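Local coordinates for foldase protein PrsA (Streptococcus pneumoniae, PDB 5TVL), which probably assists the folding of secreted proteins outside the cell after their translocation, as a membrane-attached lipoprotein of the peptidyl-prolyl cis-trans isomerase class, at residues A[242-245]-A[246-249]; A[235-238]-A[239-243]. One frame throughout, in Å; residues are numbered along the deposited sequence.

Contact 1 (A[242-245]-A[246-249])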
loop_
_atom_site.group_PDB
_atom_site.type_symbol
_atom_site.label_atom_id
_atom_site.label_comp_id
_atom_site.label_asym_id
_atom_site.label_seq_id
_atom_site.Cartn_x
_atom_site.Cartn_y
_atom_site.Cartn_z
ATOM N N SER A 242 -5.583 -1.401 -7.036
ATOM C CA SER A 242 -6.738 -2.276 -7.240
ATOM C C SER A 242 -7.728 -1.725 -8.259
ATOM O O SER A 242 -8.324 -2.489 -9.010
ATOM C CB SER A 242 -7.457 -2.530 -5.916
ATOM O OG SER A 242 -8.593 -3.355 -6.106
ATOM N N THR A 243 -7.900 -0.405 -8.272
ATOM C CA THR A 243 -8.786 0.259 -9.231
ATOM C C THR A 243 -8.302 0.058 -10.667
ATOM O O THR A 243 -9.112 -0.169 -11.570
ATOM C CB THR A 243 -8.885 1.772 -8.944
ATOM O OG1 THR A 243 -9.242 1.978 -7.572
ATOM C CG2 THR A 243 -9.933 2.432 -9.838
ATOM N N PHE A 244 -6.985 0.143 -10.862
ATOM C CA PHE A 244 -6.368 -0.046 -12.176
ATOM C C PHE A 244 -6.521 -1.484 -12.674
ATOM O O PHE A 244 -6.933 -1.703 -13.811
ATOM C CB PHE A 244 -4.885 0.348 -12.145
ATOM C CG PHE A 244 -4.261 0.451 -13.508
ATOM C CD1 PHE A 244 -4.682 1.435 -14.402
ATOM C CD2 PHE A 244 -3.258 -0.429 -13.908
ATOM C CE1 PHE A 244 -4.118 1.539 -15.664
ATOM C CE2 PHE A 244 -2.692 -0.329 -15.171
ATOM C CZ PHE A 244 -3.122 0.656 -16.049
ATOM N N VAL A 245 -6.211 -2.451 -11.811
ATOM C CA VAL A 245 -6.295 -3.882 -12.154
ATOM C C VAL A 245 -7.731 -4.248 -12.541
ATOM O O VAL A 245 -7.951 -4.926 -13.548
ATOM C CB VAL A 245 -5.800 -4.787 -10.986
ATOM C CG1 VAL A 245 -6.067 -6.265 -11.262
ATOM C CG2 VAL A 245 -4.312 -4.576 -10.728
ATOM N N GLN A 246 -8.689 -3.782 -11.739
ATOM C CA GLN A 246 -10.121 -3.979 -12.002
ATOM C C GLN A 246 -10.562 -3.394 -13.341
ATOM O O GLN A 246 -11.382 -3.998 -14.035
ATOM C CB GLN A 246 -10.972 -3.367 -10.878
ATOM C CG GLN A 246 -10.898 -4.117 -9.553
ATOM C CD GLN A 246 -11.720 -5.391 -9.540
ATOM O OE1 GLN A 246 -12.914 -5.370 -9.838
ATOM N NE2 GLN A 246 -11.089 -6.509 -9.181
ATOM N N SER A 247 -10.025 -2.224 -13.697
ATOM C CA SER A 247 -10.348 -1.586 -14.982
ATOM C C SER A 247 -9.825 -2.410 -16.166
ATOM O O SER A 247 -10.524 -2.549 -17.169
ATOM C CB SER A 247 -9.833 -0.137 -15.045
ATOM O OG SER A 247 -8.430 -0.078 -15.253
ATOM N N ILE A 248 -8.616 -2.965 -16.033
ATOM C CA ILE A 248 -8.032 -3.837 -17.064
ATOM C C ILE A 248 -8.865 -5.116 -17.210
ATOM O O ILE A 248 -9.180 -5.524 -18.327
ATOM C CB ILE A 248 -6.547 -4.199 -16.772
ATOM C CG1 ILE A 248 -5.659 -2.942 -16.717
ATOM C CG2 ILE A 248 -5.999 -5.170 -17.815
ATOM C CD1 ILE A 248 -5.706 -2.048 -17.942
ATOM N N ILE A 249 -9.219 -5.731 -16.083
ATOM C CA ILE A 249 -10.102 -6.908 -16.081
ATOM C C ILE A 249 -11.410 -6.555 -16.793
ATOM O O ILE A 249 -11.844 -7.279 -17.694
ATOM C CB ILE A 249 -10.361 -7.436 -14.643
ATOM C CG1 ILE A 249 -9.080 -8.066 -14.077
ATOM C CG2 ILE A 249 -11.487 -8.468 -14.623
ATOM C CD1 ILE A 249 -9.106 -8.317 -12.581
#

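Contact 2 (A[235-238]-A[239-243])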
loop_
_atom_site.group_PDB
_atom_site.type_symbol
_atom_site.label_atom_id
_atom_site.label_comp_id
_atom_site.label_asym_id
_atom_site.label_seq_id
_atom_site.Cartn_x
_atom_site.Cartn_y
_atom_site.Cartn_z
ATOM N N LEU A 235 5.525 1.307 -12.794
ATOM C CA LEU A 235 4.804 0.075 -13.141
ATOM C C LEU A 235 4.307 -0.681 -11.908
ATOM O O LEU A 235 3.150 -1.097 -11.872
ATOM C CB LEU A 235 5.659 -0.847 -14.020
ATOM C CG LEU A 235 5.926 -0.389 -15.460
ATOM C CD1 LEU A 235 6.905 -1.344 -16.127
ATOM C CD2 LEU A 235 4.652 -0.271 -16.285
ATOM N N THR A 236 5.171 -0.852 -10.906
ATOM C CA THR A 236 4.790 -1.531 -9.657
ATOM C C THR A 236 3.725 -0.767 -8.853
ATOM O O THR A 236 2.986 -1.382 -8.077
ATOM C CB THR A 236 6.005 -1.819 -8.748
ATOM O OG1 THR A 236 6.776 -0.625 -8.582
ATOM C CG2 THR A 236 6.880 -2.913 -9.346
ATOM N N GLN A 237 3.652 0.555 -9.032
ATOM C CA GLN A 237 2.570 1.368 -8.457
ATOM C C GLN A 237 1.231 0.966 -9.069
ATOM O O GLN A 237 0.287 0.657 -8.345
ATOM C CB GLN A 237 2.827 2.858 -8.702
ATOM C CG GLN A 237 1.815 3.814 -8.075
ATOM C CD GLN A 237 1.881 5.203 -8.688
ATOM O OE1 GLN A 237 0.876 5.731 -9.168
ATOM N NE2 GLN A 237 3.074 5.795 -8.694
ATOM N N LYS A 238 1.169 0.966 -10.401
ATOM C CA LYS A 238 -0.037 0.565 -11.144
ATOM C C LYS A 238 -0.404 -0.906 -10.919
ATOM O O LYS A 238 -1.585 -1.261 -10.949
ATOM C CB LYS A 238 0.143 0.816 -12.645
ATOM C CG LYS A 238 0.266 2.281 -13.041
ATOM C CD LYS A 238 -1.071 3.002 -12.968
ATOM C CE LYS A 238 -0.990 4.395 -13.570
ATOM N NZ LYS A 238 -0.975 4.376 -15.060
ATOM N N GLN A 239 0.610 -1.744 -10.696
ATOM C CA GLN A 239 0.423 -3.169 -10.384
ATOM C C GLN A 239 -0.309 -3.381 -9.049
ATOM O O GLN A 239 -1.127 -4.296 -8.930
ATOM C CB GLN A 239 1.784 -3.886 -10.345
ATOM C CG GLN A 239 1.725 -5.400 -10.524
ATOM C CD GLN A 239 1.792 -5.824 -11.981
ATOM O OE1 GLN A 239 0.767 -5.928 -12.654
ATOM N NE2 GLN A 239 3.004 -6.076 -12.475
ATOM N N ASN A 240 -0.008 -2.533 -8.062
ATOM C CA ASN A 240 -0.630 -2.590 -6.728
ATOM C C ASN A 240 -1.877 -1.697 -6.562
ATOM O O ASN A 240 -2.451 -1.642 -5.473
ATOM C CB ASN A 240 0.411 -2.243 -5.653
ATOM C CG ASN A 240 1.564 -3.239 -5.616
ATOM O OD1 ASN A 240 1.346 -4.446 -5.513
ATOM N ND2 ASN A 240 2.795 -2.742 -5.697
ATOM N N ASP A 241 -2.292 -1.005 -7.627
ATOM C CA ASP A 241 -3.540 -0.229 -7.626
ATOM C C ASP A 241 -4.711 -1.127 -8.007
ATOM O O ASP A 241 -4.814 -1.562 -9.156
ATOM C CB ASP A 241 -3.459 0.958 -8.592
ATOM C CG ASP A 241 -2.701 2.141 -8.014
ATOM O OD1 ASP A 241 -1.940 1.977 -7.033
ATOM O OD2 ASP A 241 -2.880 3.257 -8.542
ATOM N N SER A 242 -5.583 -1.401 -7.036
ATOM C CA SER A 242 -6.738 -2.276 -7.240
ATOM C C SER A 242 -7.728 -1.725 -8.259
ATOM O O SER A 242 -8.324 -2.489 -9.010
ATOM C CB SER A 242 -7.457 -2.530 -5.916
ATOM O OG SER A 242 -8.593 -3.355 -6.106
ATOM N N THR A 243 -7.900 -0.405 -8.272
ATOM C CA THR A 243 -8.786 0.259 -9.231
ATOM C C THR A 243 -8.302 0.058 -10.667
ATOM O O THR A 243 -9.112 -0.169 -11.570
ATOM C CB THR A 243 -8.885 1.772 -8.944
ATOM O OG1 THR A 243 -9.242 1.978 -7.572
ATOM C CG2 THR A 243 -9.933 2.432 -9.838
#

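Contact 1 (A[242-245]-A[246-249])
The Phe244 ring lies across the side chain of Ile248 one helical turn further on, the two meeting obliquely. Ile248 CG1 sits 4.2 Å above the plane of the Phe244 ring, offset toward the rim, and its CD1 reaches over the same face to CZ. Phe244 CG stands anti to its backbone N (chi1 -168°), which swings the ring to the side of its own carbonyl group. A second i to i+4 pair runs beside it: Val245 CG1 meets Ile249 CD1 at 3.9 Å. The carbonyl O of Phe244 takes two donors. It accepts the backbone N-H of Ile248 at 3.1 Å and also the hydroxyl of Ser247, with OG 2.6 Å from Phe244 O and approaching at a C=O...OG angle of 126°. Ser247 OG can bend back this way because chi1 of 76° places it between its own N and carbonyl carbon. Gln246 CB and CG run alongside Ser242 O, and OE1 makes a weak hydrogen bond to Tyr272 OH. Phe244, Val245 and Ile248 pack on Val92, Val96 and Val99 of helix 79-102, Ile249 on Ile36 and Phe40 of helix 25-44, and Phe244 also on Thr243 of the second subunit. With regular i to i+4 backbone bonds throughout, this is the opening of an amphipathic alpha-helix whose apolar face is laid against a helical bundle.

Contact 2 (A[235-238]-A[239-243])
Residues 235-238 lie near the C-terminal end of helix 227-239, and 239-243 carry the chain out of it and into helix 242-255. The backbone bonding slackens along the way. Gln239 N still donates to Leu235 O at 2.9 Å, and Asn240 N donates to Thr236 O at 3.2 Å, with a weak second bond to Gln237 O. Asp241 N makes another weak one, 3.4 Å long, to Lys238 O. Asp241 then takes an extended backbone conformation (psi 111°) that breaks the helical path.

Asn240 folds its side chain back over the turn: with CG beside its own backbone N (chi1 -62°), the amide lies beside Thr236 O without a hydrogen bond to it. The arrangement is a short kinked connection between two consecutive helices, with Asp241 at the N-cap position of the second. Its carboxylate makes no capping bond to the helix that follows it in its own chain. Instead it comes beside Gln237 O, with OD1 near that oxygen but not bonded to it, and reaches the first residues of the second subunit's equivalent helix. There OD1 bonds Ser242 N and OD2 bonds Thr243 N and OG1, while Gln237 OE1 bonds Ser242 OG of the same subunit, so the bonds to that helix start are made across the interface. The ammonium of Lys238 turns to an aromatic partner: NZ makes a cation-pi contact over the Phe244 ring, on the face opposite Ile248, and remains 6.9 Å from Asp241 OD2. Leu235 faces helix 79-102, against Ala100 and Glu101.

How the contacts relate
Contact 2 comes first along the chain and runs directly into contact 1; they share Ser242 and Thr243, and their centres are about 8 Å apart. Contact 2 holds the end of helix 227-239 and the turn after it, contact 1 the first two turns of helix 242-255. They meet where Phe244 CD2 approaches Lys238 O at 3.5 Å and Val245 CG2 packs near Gln239 O. Helix 79-102 backs both. Both also touch the second subunit, so the junction between the two helices forms part of a subunit interface. Helix 227-239 comes after strand 207-216 of the four-stranded sheet, and the chain passes through this junction into helix 242-255, packed on helix 79-102.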